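Local coordinates for endoglucanase (Bacillus akibai, PDB 1UWW), which hydrolyses internal beta-1,4-glucosidic linkages of cellulose, this chain being its family 28 carbohydrate-binding module, which is specific for non-crystalline cellulose, at residues 103-114 and 162-173. Numbering follows the deposited sequence. Where two conformers were deposited one is given.
Sequences GAMNINLVFQPP and LLRNMMIIFADV
F111 and L163 meet where strands 104-111 and 165-173 run out into loops: methyl CD1 of L163 sits over the centre of one face of the F111 ring, 3.9 Å from its centroid, a CH-pi contact. With CG anti to its carbonyl carbon (chi1 -57°), F111 lies alongside M166, a selenomethionine whose CB comes 3.7 Å from F111 CE1. M166 bends at chi3 and crosses L109, whose CD1 touches CG of M166 at 3.6 Å. Further along the sheet face carrying F111 and L109, I107 lays CG1 and CD1 beside F170 CD2 and CE2, while selenomethionine M105 brings SE to the edge of that ring, a Met-aromatic contact. Branched, aromatic and flexible methionine-type chains suit this face, which packs on F91 and F93 of strand 88-97 in the other sheet of the beta-sandwich.

The opposite face is more polar. CG2 of V173 packs 3.4 Å from OD1 of N106, which is hydrogen-bonded to OG1 of T127 of the second subunit; N108 turns ND2 to T125. Between the segments at the loop end, ND2 of N165 donates to OE1 of Q112 (3.0 Å, 168°) on a lone pair, and also to D75 OD1. The bend of R164 at chi3 (71°) swings NE and NH2 onto OD1 of N165, NE at 2.8 Å. NE2 of Q112 continues to Y118 O.

Hydrogen-bonded pairs, from A104/V173 to V110/M167, alternate with non-hydrogen-bonded ones. Backbone bonds thus hold the strands together, apolar chains pack within and between sheets, and the amide bonds should restrict rotation of Q112 and N165.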
ATOM      1  N   GLY A 103       0.891  -2.776  15.772  1.00 19.41           N
ATOM      2  CA  GLY A 103       0.423  -2.521  14.441  1.00 18.88           C
ATOM      3  C   GLY A 103       1.187  -1.434  13.706  1.00 17.57           C
ATOM      4  O   GLY A 103       2.333  -1.111  13.995  1.00 18.42           O
ATOM      5  N   ALA A 104       0.494  -0.893  12.719  1.00 17.37           N
ATOM      6  CA  ALA A 104       1.083   0.033  11.770  1.00 17.74           C
ATOM      7  C   ALA A 104      -0.003   0.902  11.179  1.00 17.94           C
ATOM      8  O   ALA A 104      -1.197   0.678  11.421  1.00 17.87           O
ATOM      9  CB  ALA A 104       1.866  -0.738  10.679  1.00 18.36           C
HETATM   10  N   MSE A 105       0.422   1.887  10.404  1.00 17.98           N
HETATM   11  CA  MSE A 105      -0.463   2.798   9.686  1.00 18.49           C
HETATM   12  C   MSE A 105       0.054   2.872   8.246  1.00 17.51           C
HETATM   13  O   MSE A 105       1.253   3.104   8.070  1.00 18.58           O
HETATM   14  CB  MSE A 105      -0.388   4.177  10.314  1.00 19.88           C
HETATM   15  CG  MSE A 105      -1.214   5.254   9.615  1.00 17.45           C
HETATM   16 SE   MSE A 105      -0.986   7.030  10.383  1.00 25.48          SE
HETATM   17  CE  MSE A 105      -2.052   6.741  11.570  1.00 24.69           C
ATOM     18  N   ASN A 106      -0.830   2.714   7.259  1.00 17.93           N
ATOM     19  CA  ASN A 106      -0.511   2.795   5.841  1.00 18.01           C
ATOM     20  C   ASN A 106      -1.036   4.101   5.295  1.00 18.62           C
ATOM     21  O   ASN A 106      -2.263   4.338   5.331  1.00 20.31           O
ATOM     22  CB  ASN A 106      -1.144   1.641   5.057  1.00 18.50           C
ATOM     23  CG  ASN A 106      -0.387   0.324   5.178  1.00 19.39           C
ATOM     24  OD1 ASN A 106      -0.931  -0.749   4.802  1.00 23.61           O
ATOM     25  ND2 ASN A 106       0.825   0.377   5.644  1.00 19.74           N
ATOM     26  N   ILE A 107      -0.148   4.914   4.739  1.00 17.22           N
ATOM     27  CA  ILE A 107      -0.511   6.186   4.123  1.00 17.08           C
ATOM     28  C   ILE A 107      -0.537   6.012   2.599  1.00 16.36           C
ATOM     29  O   ILE A 107       0.469   5.579   2.001  1.00 16.94           O
ATOM     30  CB  ILE A 107       0.486   7.293   4.538  1.00 17.57           C
ATOM     31  CG1 ILE A 107       0.468   7.437   6.064  1.00 18.89           C
ATOM     32  CG2 ILE A 107       0.122   8.589   3.854  1.00 18.67           C
ATOM     33  CD1 ILE A 107       1.434   8.453   6.575  1.00 19.70           C
ATOM     34  N   ASN A 108      -1.671   6.318   1.967  1.00 16.40           N
ATOM     35  CA  ASN A 108      -1.818   6.262   0.525  1.00 17.19           C
ATOM     36  C   ASN A 108      -2.222   7.591  -0.043  1.00 17.71           C
ATOM     37  O   ASN A 108      -2.806   8.435   0.615  1.00 16.89           O
ATOM     38  CB  ASN A 108      -2.856   5.202   0.135  1.00 18.57           C
ATOM     39  CG  ASN A 108      -2.329   3.769   0.286  1.00 21.55           C
ATOM     40  OD1 ASN A 108      -2.723   3.079   1.203  1.00 26.01           O
ATOM     41  ND2 ASN A 108      -1.352   3.379  -0.566  1.00 22.42           N
ATOM     42  N   LEU A 109      -1.842   7.801  -1.291  1.00 17.85           N
ATOM     43  CA  LEU A 109      -2.061   9.056  -1.989  1.00 18.08           C
ATOM     44  C   LEU A 109      -2.845   8.773  -3.262  1.00 18.07           C
ATOM     45  O   LEU A 109      -2.445   7.935  -4.075  1.00 17.63           O
ATOM     46  CB  LEU A 109      -0.708   9.659  -2.327  1.00 19.04           C
ATOM     47  CG  LEU A 109      -0.671  10.935  -3.152  1.00 21.16           C
ATOM     48  CD1 LEU A 109      -1.262  12.097  -2.410  1.00 22.39           C
ATOM     49  CD2 LEU A 109       0.788  11.282  -3.556  1.00 22.67           C
ATOM     50  N   VAL A 110      -3.936   9.496  -3.445  1.00 17.75           N
ATOM     51  CA  VAL A 110      -4.873   9.318  -4.545  1.00 17.93           C
ATOM     52  C   VAL A 110      -5.140  10.667  -5.182  1.00 17.49           C
ATOM     53  O   VAL A 110      -5.193  11.695  -4.500  1.00 18.54           O
ATOM     54  CB  VAL A 110      -6.205   8.699  -4.059  1.00 19.69           C
ATOM     55  CG1 VAL A 110      -7.250   8.614  -5.181  1.00 22.11           C
ATOM     56  CG2 VAL A 110      -5.944   7.342  -3.451  1.00 21.60           C
ATOM     57  N   PHE A 111      -5.228  10.697  -6.507  1.00 16.82           N
ATOM     58  CA  PHE A 111      -5.760  11.827  -7.242  1.00 17.88           C
ATOM     59  C   PHE A 111      -6.992  11.399  -8.005  1.00 17.53           C
ATOM     60  O   PHE A 111      -7.210  10.209  -8.246  1.00 18.06           O
ATOM     61  CB  PHE A 111      -4.728  12.378  -8.242  1.00 17.80           C
ATOM     62  CG  PHE A 111      -3.436  12.794  -7.618  1.00 19.34           C
ATOM     63  CD1 PHE A 111      -3.328  13.984  -6.913  1.00 18.33           C
ATOM     64  CD2 PHE A 111      -2.314  12.001  -7.724  1.00 21.88           C
ATOM     65  CE1 PHE A 111      -2.114  14.351  -6.344  1.00 19.34           C
ATOM     66  CE2 PHE A 111      -1.118  12.387  -7.158  1.00 22.12           C
ATOM     67  CZ  PHE A 111      -1.039  13.546  -6.472  1.00 19.93           C
ATOM     68  N   GLN A 112      -7.796  12.356  -8.407  1.00 17.62           N
ATOM     69  CA  GLN A 112      -9.013  12.040  -9.153  1.00 17.82           C
ATOM     70  C   GLN A 112      -9.127  12.810 -10.488  1.00 18.53           C
ATOM     71  O   GLN A 112     -10.073  13.587 -10.687  1.00 19.69           O
ATOM     72  CB  GLN A 112     -10.220  12.302  -8.252  1.00 19.34           C
ATOM     73  CG  GLN A 112     -10.191  11.564  -6.929  1.00 19.72           C
ATOM     74  CD  GLN A 112     -11.559  11.482  -6.312  1.00 22.62           C
ATOM     75  OE1 GLN A 112     -11.892  12.255  -5.427  1.00 23.00           O
ATOM     76  NE2 GLN A 112     -12.373  10.564  -6.809  1.00 24.09           N
ATOM     77  N   PRO A 113      -8.213  12.560 -11.422  1.00 19.58           N
ATOM     78  CA  PRO A 113      -8.273  13.202 -12.747  1.00 20.02           C
ATOM     79  C   PRO A 113      -9.528  12.753 -13.518  1.00 22.14           C
ATOM     80  O   PRO A 113      -9.697  11.563 -13.717  1.00 21.49           O
ATOM     81  CB  PRO A 113      -7.023  12.684 -13.470  1.00 20.37           C
ATOM     82  CG  PRO A 113      -6.613  11.451 -12.707  1.00 21.41           C
ATOM     83  CD  PRO A 113      -7.096  11.612 -11.319  1.00 19.95           C
ATOM     84  N   PRO A 114     -10.389  13.680 -13.941  1.00 24.13           N
ATOM     85  CA  PRO A 114     -11.544  13.290 -14.776  1.00 25.61           C
ATOM     86  C   PRO A 114     -11.161  12.539 -16.051  1.00 27.25           C
ATOM     87  O   PRO A 114     -11.975  11.768 -16.550  1.00 28.95           O
ATOM     88  CB  PRO A 114     -12.198  14.633 -15.113  1.00 26.38           C
ATOM     89  CG  PRO A 114     -11.823  15.509 -14.007  1.00 26.52           C
ATOM     90  CD  PRO A 114     -10.391  15.118 -13.632  1.00 25.03           C
ATOM     91  N   LEU A 162      -4.623  17.294 -15.455  1.00 20.64           N
ATOM     92  CA  LEU A 162      -5.311  17.957 -14.358  1.00 20.66           C
ATOM     93  C   LEU A 162      -5.778  16.886 -13.382  1.00 19.95           C
ATOM     94  O   LEU A 162      -6.547  16.005 -13.727  1.00 20.12           O
ATOM     95  CB  LEU A 162      -6.489  18.787 -14.849  1.00 21.34           C
ATOM     96  CG  LEU A 162      -6.062  19.999 -15.677  1.00 24.05           C
ATOM     97  CD1 LEU A 162      -7.306  20.586 -16.366  1.00 26.54           C
ATOM     98  CD2 LEU A 162      -5.361  21.043 -14.866  1.00 24.18           C
ATOM     99  N   LEU A 163      -5.308  16.977 -12.144  1.00 18.73           N
ATOM    100  CA  LEU A 163      -5.558  15.958 -11.140  1.00 19.14           C
ATOM    101  C   LEU A 163      -6.807  16.239 -10.299  1.00 18.57           C
ATOM    102  O   LEU A 163      -7.318  15.316  -9.648  1.00 17.61           O
ATOM    103  CB  LEU A 163      -4.314  15.809 -10.257  1.00 18.19           C
ATOM    104  CG  LEU A 163      -3.042  15.401 -11.016  1.00 18.08           C
ATOM    105  CD1 LEU A 163      -1.815  15.481 -10.097  1.00 18.95           C
ATOM    106  CD2 LEU A 163      -3.202  14.017 -11.604  1.00 20.76           C
ATOM    107  N   ARG A 164      -7.275  17.503 -10.304  1.00 19.01           N
ATOM    108  CA  ARG A 164      -8.501  17.965  -9.651  1.00 19.01           C
ATOM    109  C   ARG A 164      -8.447  18.052  -8.128  1.00 18.40           C
ATOM    110  O   ARG A 164      -8.686  19.102  -7.526  1.00 19.14           O
ATOM    111  CB  ARG A 164      -9.727  17.155 -10.078  1.00 19.90           C
ATOM    112  CG  ARG A 164     -11.064  17.822  -9.703  1.00 21.66           C
ATOM    113  CD  ARG A 164     -12.267  16.932  -9.901  1.00 22.07           C
ATOM    114  NE  ARG A 164     -12.286  15.880  -8.915  1.00 22.25           N
ATOM    115  CZ  ARG A 164     -13.314  15.066  -8.693  1.00 23.40           C
ATOM    116  NH1 ARG A 164     -14.416  15.167  -9.434  1.00 25.75           N
ATOM    117  NH2 ARG A 164     -13.244  14.151  -7.745  1.00 23.00           N
ATOM    118  N   ASN A 165      -8.178  16.928  -7.502  1.00 18.23           N
ATOM    119  CA  ASN A 165      -8.040  16.881  -6.071  1.00 17.82           C
ATOM    120  C   ASN A 165      -7.086  15.776  -5.659  1.00 18.56           C
ATOM    121  O   ASN A 165      -6.925  14.777  -6.367  1.00 18.30           O
ATOM    122  CB  ASN A 165      -9.416  16.774  -5.358  1.00 18.75           C
ATOM    123  CG  ASN A 165     -10.145  15.489  -5.645  1.00 18.35           C
ATOM    124  OD1 ASN A 165     -10.550  15.237  -6.777  1.00 20.33           O
ATOM    125  ND2 ASN A 165     -10.331  14.670  -4.634  1.00 19.71           N
HETATM  126  N   MSE A 166      -6.495  15.964  -4.487  1.00 18.58           N
HETATM  127  CA  MSE A 166      -5.558  15.053  -3.894  1.00 19.85           C
HETATM  128  C   MSE A 166      -6.124  14.604  -2.571  1.00 20.68           C
HETATM  129  O   MSE A 166      -6.531  15.411  -1.729  1.00 21.35           O
HETATM  130  CB  MSE A 166      -4.247  15.786  -3.668  1.00 19.91           C
HETATM  131  CG  MSE A 166      -3.229  15.079  -2.791  1.00 20.12           C
HETATM  132 SE   MSE A 166      -1.502  15.886  -2.718  1.00 26.76          SE
HETATM  133  CE  MSE A 166      -1.974  17.703  -2.745  1.00 22.38           C
HETATM  134  N   MSE A 167      -6.314  13.307  -2.386  0.50 23.53           N
HETATM  135  CA  MSE A 167      -6.532  12.797  -0.977  0.50 23.93           C
HETATM  136  C   MSE A 167      -5.387  11.960  -0.449  0.50 23.48           C
HETATM  137  O   MSE A 167      -4.625  11.296  -1.205  0.50 25.23           O
HETATM  138  CB  MSE A 167      -7.836  11.930  -0.817  0.50 24.93           C
HETATM  139  CG  MSE A 167      -9.135  12.649  -1.503  0.50 24.71           C
HETATM  140 SE   MSE A 167     -10.605  11.507  -2.036  0.50 30.07          SE
HETATM  141  CE  MSE A 167     -10.261  10.180  -0.702  0.50 19.68           C
ATOM    142  N   ILE A 168      -5.316  11.995   0.863  1.00 18.34           N
ATOM    143  CA  ILE A 168      -4.301  11.288   1.630  1.00 17.73           C
ATOM    144  C   ILE A 168      -5.073  10.448   2.618  1.00 16.90           C
ATOM    145  O   ILE A 168      -5.842  10.997   3.433  1.00 16.93           O
ATOM    146  CB  ILE A 168      -3.302  12.237   2.343  1.00 17.51           C
ATOM    147  CG1 ILE A 168      -2.667  13.189   1.324  1.00 19.28           C
ATOM    148  CG2 ILE A 168      -2.246  11.429   3.023  1.00 18.64           C
ATOM    149  CD1 ILE A 168      -1.775  14.209   1.934  1.00 21.02           C
ATOM    150  N   ILE A 169      -4.877   9.142   2.556  1.00 17.05           N
ATOM    151  CA  ILE A 169      -5.606   8.169   3.361  1.00 17.21           C
ATOM    152  C   ILE A 169      -4.674   7.608   4.393  1.00 16.79           C
ATOM    153  O   ILE A 169      -3.577   7.156   4.059  1.00 17.75           O
ATOM    154  CB  ILE A 169      -6.150   7.052   2.450  1.00 18.15           C
ATOM    155  CG1 ILE A 169      -7.108   7.638   1.404  1.00 20.55           C
ATOM    156  CG2 ILE A 169      -6.897   6.016   3.312  1.00 19.86           C
ATOM    157  CD1 ILE A 169      -7.516   6.702   0.311  1.00 27.09           C
ATOM    158  N   PHE A 170      -5.089   7.609   5.657  1.00 16.69           N
ATOM    159  CA  PHE A 170      -4.276   7.166   6.794  1.00 17.00           C
ATOM    160  C   PHE A 170      -4.914   5.908   7.363  1.00 16.77           C
ATOM    161  O   PHE A 170      -5.780   5.984   8.257  1.00 17.88           O
ATOM    162  CB  PHE A 170      -4.185   8.257   7.854  1.00 17.20           C
ATOM    163  CG  PHE A 170      -3.520   9.514   7.379  1.00 17.23           C
ATOM    164  CD1 PHE A 170      -4.235  10.477   6.714  1.00 17.20           C
ATOM    165  CD2 PHE A 170      -2.167   9.743   7.604  1.00 17.96           C
ATOM    166  CE1 PHE A 170      -3.657  11.667   6.306  1.00 17.93           C
ATOM    167  CE2 PHE A 170      -1.571  10.927   7.182  1.00 18.00           C
ATOM    168  CZ  PHE A 170      -2.318  11.881   6.535  1.00 17.57           C
ATOM    169  N   ALA A 171      -4.543   4.743   6.862  1.00 16.56           N
ATOM    170  CA  ALA A 171      -5.265   3.500   7.167  1.00 17.34           C
ATOM    171  C   ALA A 171      -4.631   2.693   8.294  1.00 17.96           C
ATOM    172  O   ALA A 171      -3.423   2.578   8.407  1.00 18.21           O
ATOM    173  CB  ALA A 171      -5.348   2.650   5.926  1.00 18.06           C
ATOM    174  N   ASP A 172      -5.487   2.105   9.117  1.00 18.50           N
ATOM    175  CA  ASP A 172      -5.111   1.230  10.215  1.00 19.10           C
ATOM    176  C   ASP A 172      -4.610  -0.108   9.702  1.00 19.05           C
ATOM    177  O   ASP A 172      -5.243  -0.725   8.841  1.00 21.26           O
ATOM    178  CB  ASP A 172      -6.367   1.016  11.063  1.00 18.84           C
ATOM    179  CG  ASP A 172      -6.115   0.314  12.373  1.00 20.78           C
ATOM    180  OD1 ASP A 172      -4.980   0.187  12.841  1.00 19.76           O
ATOM    181  OD2 ASP A 172      -7.122  -0.139  12.980  1.00 23.55           O
ATOM    182  N   VAL A 173      -3.511  -0.586  10.268  1.00 18.12           N
ATOM    183  CA  VAL A 173      -3.031  -1.944  10.056  1.00 19.56           C
ATOM    184  C   VAL A 173      -2.882  -2.602  11.429  1.00 18.77           C
ATOM    185  O   VAL A 173      -1.808  -2.658  12.005  1.00 18.31           O
ATOM    186  CB  VAL A 173      -1.659  -1.964   9.341  1.00 20.12           C
ATOM    187  CG1 VAL A 173      -1.287  -3.386   8.969  1.00 21.03           C
ATOM    188  CG2 VAL A 173      -1.647  -1.057   8.100  1.00 20.23           C
TER